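Putative endonuclease/exonuclease/phosphatase family protein (Bacteroides thetaiotaomicron, PDB 3MPR) probably hydrolyses phosphodiester bonds of nucleic acids as a metal-dependent nuclease of the endonuclease/exonuclease/phosphatase family. Local coordinates at residues A[186-191]-A[229-234]; A[149-154]-A[179-184]. One frame throughout, in Å; residues are numbered along the deposited sequence.

Interaction 1: A[186-191]-A[229-234]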
loop_
_atom_site.group_PDB
_atom_site.type_symbol
_atom_site.label_atom_id
_atom_site.label_comp_id
_atom_site.label_asym_id
_atom_site.label_seq_id
_atom_site.Cartn_x
_atom_site.Cartn_y
_atom_site.Cartn_z
ATOM N N GLN A 186 5.020 -29.756 5.926
ATOM C CA GLN A 186 6.340 -30.277 5.616
ATOM C C GLN A 186 6.998 -29.568 4.434
ATOM O O GLN A 186 8.196 -29.324 4.459
ATOM C CB GLN A 186 6.277 -31.786 5.346
ATOM C CG GLN A 186 7.650 -32.423 5.235
ATOM C CD GLN A 186 7.589 -33.928 5.084
ATOM O OE1 GLN A 186 6.512 -34.529 5.123
ATOM N NE2 GLN A 186 8.748 -34.545 4.902
ATOM N N SER A 187 6.220 -29.233 3.406
ATOM C CA SER A 187 6.787 -28.593 2.219
ATOM C C SER A 187 7.225 -27.150 2.471
ATOM O O SER A 187 8.076 -26.629 1.763
ATOM C CB SER A 187 5.828 -28.674 1.023
ATOM O OG SER A 187 4.572 -28.084 1.331
ATOM N N TYR A 188 6.663 -26.508 3.493
ATOM C CA TYR A 188 7.186 -25.215 3.927
ATOM C C TYR A 188 8.556 -25.423 4.592
ATOM O O TYR A 188 9.551 -24.752 4.256
ATOM C CB TYR A 188 6.202 -24.537 4.900
ATOM C CG TYR A 188 6.742 -23.264 5.534
ATOM C CD1 TYR A 188 7.491 -23.316 6.698
ATOM C CD2 TYR A 188 6.509 -22.014 4.955
ATOM C CE1 TYR A 188 7.997 -22.171 7.283
ATOM C CE2 TYR A 188 7.017 -20.855 5.530
ATOM C CZ TYR A 188 7.759 -20.945 6.698
ATOM O OH TYR A 188 8.264 -19.824 7.296
ATOM N N ASP A 189 8.612 -26.374 5.521
ATOM C CA ASP A 189 9.851 -26.700 6.213
ATOM C C ASP A 189 10.925 -27.081 5.212
ATOM O O ASP A 189 12.104 -26.833 5.436
ATOM C CB ASP A 189 9.663 -27.884 7.177
ATOM C CG ASP A 189 8.626 -27.623 8.252
ATOM O OD1 ASP A 189 8.281 -26.448 8.502
ATOM O OD2 ASP A 189 8.160 -28.612 8.860
ATOM N N ALA A 190 10.520 -27.707 4.113
ATOM C CA ALA A 190 11.496 -28.180 3.133
ATOM C C ALA A 190 12.339 -27.036 2.555
ATOM O O ALA A 190 13.527 -27.214 2.260
ATOM C CB ALA A 190 10.820 -28.989 2.038
ATOM N N PHE A 191 11.743 -25.850 2.425
ATOM C CA PHE A 191 12.484 -24.698 1.913
ATOM C C PHE A 191 13.416 -24.054 2.933
ATOM O O PHE A 191 14.494 -23.569 2.573
ATOM C CB PHE A 191 11.526 -23.635 1.343
ATOM C CG PHE A 191 10.814 -24.069 0.082
ATOM C CD1 PHE A 191 11.489 -24.107 -1.126
ATOM C CD2 PHE A 191 9.480 -24.432 0.109
ATOM C CE1 PHE A 191 10.852 -24.508 -2.293
ATOM C CE2 PHE A 191 8.829 -24.835 -1.054
ATOM C CZ PHE A 191 9.515 -24.872 -2.255
ATOM N N HIS A 229 4.020 -17.339 -0.529
ATOM C CA HIS A 229 5.245 -16.967 0.155
ATOM C C HIS A 229 6.210 -16.318 -0.811
ATOM O O HIS A 229 6.134 -16.527 -2.030
ATOM C CB HIS A 229 5.962 -18.207 0.720
ATOM C CG HIS A 229 5.123 -19.044 1.632
ATOM N ND1 HIS A 229 4.693 -18.599 2.866
ATOM C CD2 HIS A 229 4.653 -20.307 1.500
ATOM C CE1 HIS A 229 3.986 -19.550 3.449
ATOM N NE2 HIS A 229 3.949 -20.598 2.643
ATOM N N ILE A 230 7.131 -15.551 -0.248
ATOM C CA ILE A 230 8.319 -15.134 -0.978
ATOM C C ILE A 230 9.527 -15.601 -0.175
ATOM O O ILE A 230 9.766 -15.116 0.925
ATOM C CB ILE A 230 8.346 -13.612 -1.195
ATOM C CG1 ILE A 230 7.109 -13.188 -2.015
ATOM C CG2 ILE A 230 9.628 -13.191 -1.904
ATOM C CD1 ILE A 230 7.067 -11.691 -2.374
ATOM N N PHE A 231 10.255 -16.576 -0.717
ATOM C CA PHE A 231 11.453 -17.106 -0.076
ATOM C C PHE A 231 12.652 -16.482 -0.771
ATOM O O PHE A 231 12.626 -16.286 -1.995
ATOM C CB PHE A 231 11.526 -18.625 -0.255
ATOM C CG PHE A 231 10.417 -19.387 0.438
ATOM C CD1 PHE A 231 10.418 -19.536 1.818
ATOM C CD2 PHE A 231 9.402 -19.983 -0.294
ATOM C CE1 PHE A 231 9.420 -20.256 2.458
ATOM C CE2 PHE A 231 8.402 -20.701 0.336
ATOM C CZ PHE A 231 8.415 -20.847 1.716
ATOM N N VAL A 232 13.702 -16.174 -0.014
ATOM C CA VAL A 232 14.882 -15.557 -0.606
ATOM C C VAL A 232 16.162 -16.165 -0.060
ATOM O O VAL A 232 16.187 -16.680 1.051
ATOM C CB VAL A 232 14.927 -14.023 -0.364
ATOM C CG1 VAL A 232 13.711 -13.339 -0.972
ATOM C CG2 VAL A 232 15.027 -13.707 1.122
ATOM N N SER A 233 17.235 -16.088 -0.832
ATOM C CA SER A 233 18.533 -16.511 -0.308
ATOM C C SER A 233 18.879 -15.656 0.915
ATOM O O SER A 233 18.502 -14.494 0.994
ATOM C CB SER A 233 19.617 -16.373 -1.389
ATOM O OG SER A 233 19.308 -17.130 -2.550
ATOM N N PRO A 234 19.603 -16.232 1.889
ATOM C CA PRO A 234 19.905 -15.462 3.103
ATOM C C PRO A 234 20.813 -14.267 2.815
ATOM O O PRO A 234 20.951 -13.394 3.667
ATOM C CB PRO A 234 20.634 -16.471 4.005
ATOM C CG PRO A 234 20.404 -17.818 3.381
ATOM C CD PRO A 234 20.143 -17.598 1.927
#

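Interaction 2: A[149-154]-A[179-184]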
loop_
_atom_site.group_PDB
_atom_site.type_symbol
_atom_site.label_atom_id
_atom_site.label_comp_id
_atom_site.label_asym_id
_atom_site.label_seq_id
_atom_site.Cartn_x
_atom_site.Cartn_y
_atom_site.Cartn_z
ATOM N N LYS A 149 3.471 -35.682 -1.266
ATOM C CA LYS A 149 4.816 -36.091 -1.637
ATOM C C LYS A 149 5.336 -35.172 -2.738
ATOM O O LYS A 149 6.496 -34.761 -2.723
ATOM C CB LYS A 149 4.851 -37.546 -2.111
ATOM C CG LYS A 149 6.246 -37.986 -2.530
ATOM C CD LYS A 149 6.327 -39.487 -2.783
ATOM C CE LYS A 149 7.781 -39.925 -2.914
ATOM N NZ LYS A 149 7.889 -41.180 -3.699
ATOM N N ALA A 150 4.466 -34.841 -3.686
ATOM C CA ALA A 150 4.858 -33.961 -4.791
ATOM C C ALA A 150 5.314 -32.586 -4.299
ATOM O O ALA A 150 6.300 -32.050 -4.789
ATOM C CB ALA A 150 3.734 -33.819 -5.781
ATOM N N ARG A 151 4.604 -32.014 -3.328
ATOM C CA ARG A 151 5.008 -30.723 -2.767
ATOM C C ARG A 151 6.393 -30.767 -2.112
ATOM O O ARG A 151 7.214 -29.867 -2.309
ATOM C CB ARG A 151 3.964 -30.190 -1.773
ATOM C CG ARG A 151 2.626 -29.801 -2.413
ATOM C CD ARG A 151 1.757 -29.029 -1.411
ATOM N NE ARG A 151 1.409 -29.815 -0.235
ATOM C CZ ARG A 151 0.283 -30.516 -0.101
ATOM N NH1 ARG A 151 -0.610 -30.556 -1.083
ATOM N NH2 ARG A 151 0.056 -31.191 1.012
ATOM N N VAL A 152 6.653 -31.815 -1.338
ATOM C CA VAL A 152 7.944 -31.961 -0.683
ATOM C C VAL A 152 9.048 -32.166 -1.727
ATOM O O VAL A 152 10.078 -31.483 -1.711
ATOM C CB VAL A 152 7.932 -33.125 0.333
ATOM C CG1 VAL A 152 9.307 -33.304 0.957
ATOM C CG2 VAL A 152 6.887 -32.868 1.417
ATOM N N GLU A 153 8.825 -33.102 -2.645
ATOM C CA GLU A 153 9.798 -33.351 -3.706
ATOM C C GLU A 153 10.022 -32.087 -4.526
ATOM O O GLU A 153 11.152 -31.778 -4.922
ATOM C CB GLU A 153 9.324 -34.488 -4.608
ATOM C CG GLU A 153 9.230 -35.836 -3.888
ATOM C CD GLU A 153 10.599 -36.475 -3.625
ATOM O OE1 GLU A 153 11.618 -36.008 -4.185
ATOM O OE2 GLU A 153 10.654 -37.456 -2.851
ATOM N N SER A 154 8.945 -31.359 -4.787
ATOM C CA SER A 154 9.053 -30.120 -5.549
ATOM C C SER A 154 10.007 -29.143 -4.870
ATOM O O SER A 154 10.838 -28.507 -5.523
ATOM C CB SER A 154 7.676 -29.481 -5.750
ATOM O OG SER A 154 6.908 -30.234 -6.673
ATOM N N PHE A 179 1.726 -21.823 -2.727
ATOM C CA PHE A 179 2.219 -23.112 -2.243
ATOM C C PHE A 179 1.102 -24.017 -1.724
ATOM O O PHE A 179 1.359 -25.132 -1.268
ATOM C CB PHE A 179 3.334 -22.902 -1.216
ATOM C CG PHE A 179 4.549 -22.249 -1.801
ATOM C CD1 PHE A 179 4.583 -20.871 -2.010
ATOM C CD2 PHE A 179 5.640 -23.013 -2.190
ATOM C CE1 PHE A 179 5.701 -20.270 -2.581
ATOM C CE2 PHE A 179 6.759 -22.425 -2.760
ATOM C CZ PHE A 179 6.794 -21.049 -2.954
ATOM N N ASN A 180 -0.132 -23.522 -1.836
ATOM C CA ASN A 180 -1.360 -24.290 -1.588
ATOM C C ASN A 180 -1.609 -24.677 -0.135
ATOM O O ASN A 180 -2.752 -24.665 0.307
ATOM C CB ASN A 180 -1.475 -25.516 -2.518
ATOM C CG ASN A 180 -2.555 -25.334 -3.588
ATOM O OD1 ASN A 180 -2.384 -25.725 -4.754
ATOM N ND2 ASN A 180 -3.671 -24.730 -3.196
ATOM N N VAL A 181 -0.553 -24.996 0.612
ATOM C CA VAL A 181 -0.717 -25.271 2.039
ATOM C C VAL A 181 0.112 -24.314 2.881
ATOM O O VAL A 181 1.074 -23.729 2.398
ATOM C CB VAL A 181 -0.302 -26.699 2.403
ATOM C CG1 VAL A 181 -1.125 -27.716 1.612
ATOM C CG2 VAL A 181 1.207 -26.881 2.176
ATOM N N ASP A 182 -0.254 -24.178 4.151
ATOM C CA ASP A 182 0.325 -23.132 4.989
ATOM C C ASP A 182 1.635 -23.505 5.682
ATOM O O ASP A 182 2.203 -24.584 5.455
ATOM C CB ASP A 182 -0.713 -22.592 5.989
ATOM C CG ASP A 182 -0.941 -23.522 7.179
ATOM O OD1 ASP A 182 -0.214 -24.519 7.339
ATOM O OD2 ASP A 182 -1.846 -23.233 7.974
ATOM N N GLN A 183 2.107 -22.596 6.523
ATOM C CA GLN A 183 3.443 -22.689 7.103
ATOM C C GLN A 183 3.633 -23.805 8.139
ATOM O O GLN A 183 4.753 -24.034 8.574
ATOM C CB GLN A 183 3.862 -21.359 7.711
ATOM C CG GLN A 183 3.017 -20.918 8.908
ATOM C CD GLN A 183 1.781 -20.154 8.506
ATOM O OE1 GLN A 183 1.328 -20.236 7.363
ATOM N NE2 GLN A 183 1.221 -19.395 9.451
ATOM N N THR A 184 2.569 -24.506 8.512
ATOM C CA THR A 184 2.731 -25.659 9.413
ATOM C C THR A 184 3.225 -26.917 8.688
ATOM O O THR A 184 3.622 -27.897 9.334
ATOM C CB THR A 184 1.413 -26.058 10.103
ATOM O OG1 THR A 184 0.493 -26.553 9.116
ATOM C CG2 THR A 184 0.801 -24.869 10.834
#

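Interaction 1: A[186-191]-A[229-234]
An aromatic cluster of Y188, F191, H229 and F231 joins helix 186-192 to strand 228-232 in this DNase I-like fold. The short segment axes run 11.1 Å apart at 26°, a separation filled by rings. F191 and F231 form an offset stack: their centroids lie 4.9 Å apart and their planes differ by 24°. The overlap is partial, because F191 CB rather than the F191 ring centre sits over the middle of F231. That CB lies 4.1 Å from the F231 centroid and almost on the ring normal, which identifies a CH-pi contact, while F191 CD2 reaches F231 CE2 at 3.9 Å.

Y188 meets the strand differently. Its chi1 of 173° sets CG anti to the backbone N, which carries the ring out toward the strand and brings its CD2/CE2 edge against both H229 and F231. The edge of Y188 points at one face of the H229 imidazole, making a T-shaped pair with centroids 5.2 Å apart. Its leading atom, Y188 CD2, is 3.7 Å from H229 NE2 and lies above the imidazole toward its rim, not over the centre. The same Y188 CD2 lies at the edge of F231, 3.9 Å from F231 CZ, so one ring carbon is shared by both strand residues. The phenolic end of Y188 is held elsewhere, by a hydrogen bond between its OH and D199 OD2.

H229 and F231, two residues apart on the strand, both direct their CB toward the helix, whereas I230 packs against V283 and V285 of strand 283-289. F179, just past strand 173-178, adds a fifth ring touching F191, H229 and F231. L175 of that strand and A155 of helix 148-164 also pack against F191.

Interaction 2: A[149-154]-A[179-184]
R151 and F179 mark the nearest backbone approach, 8.1 Å between their CA atoms, where helix 148-164 passes the irregular loop between strand 173-178 and helix 186-192. The helical segment keeps regular i to i+4 bonding, and S154 adds a side-chain bond: its OG lies 2.7 Å from A150 O. This donor stands 40° out of the carbonyl plane, while S154 N reaches the same oxygen from the opposite face, so two donors grip one acceptor. In the loop, N180 has positive phi (69°), and V181 follows in an extended conformation that directs its CB toward the helix.

The side-chain contact is chiefly R151 against V181. These chains come from opposite directions, and V181 CG1 stands 3.6 Å above the guanidinium plane, over its centre. The distance from V181 CG1 to R151 CZ is likewise 3.6 Å, showing that the methyl sits over the face of the charged group. V181 CG2 lies 3.8 Å from R151 NE. The bend at chi3 (-62°) turns the guanidinium so that one face meets V181 CG1; R151 CD is left 3.9 Å from F179 O, a van der Waals approach. Within the DNase I-like fold, the contact thus joins helix 148-164 to the loop leading from strand 173-178 into helix 186-192.

Further along, the loop forms an Asx turn at D182, whose OD1 accepts from T184 N at 3.0 Å and also from T184 OG1. D182 OD1 offers its syn lone pair to the hydroxyl, whereas the amide arrives from above the carboxylate plane. D182 OD2 is hydrogen-bonded to S225 OG, so both carboxylate oxygens are engaged just ahead of helix 186-192. R151 NH1 itself donates to D144 O, linking this helix to the chain that follows strand 135-142.

How the interactions relate
Interaction 2 closes before interaction 1 opens along the chain, and their centres are 10 Å apart on the same side of the molecule. Both depend on elements following strand 173-178: its outgoing loop supplies 179-184, and helix 186-192 comes next. Direct bridges include Y188 CD1 to Q183 O at 3.4 Å and V181 CG2 to S187 OG at 3.7 Å. F191 ties helix 186-192 to both A155 of helix 148-164 and L175 of strand 173-178, in the six-stranded sheet that also holds strand 228-232. The F179 side chain lies about 12 Å from that of E51, a magnesium-binding residue, though no metal is bound to this chain in the model, placing this shared packing near, but not in, the metal site.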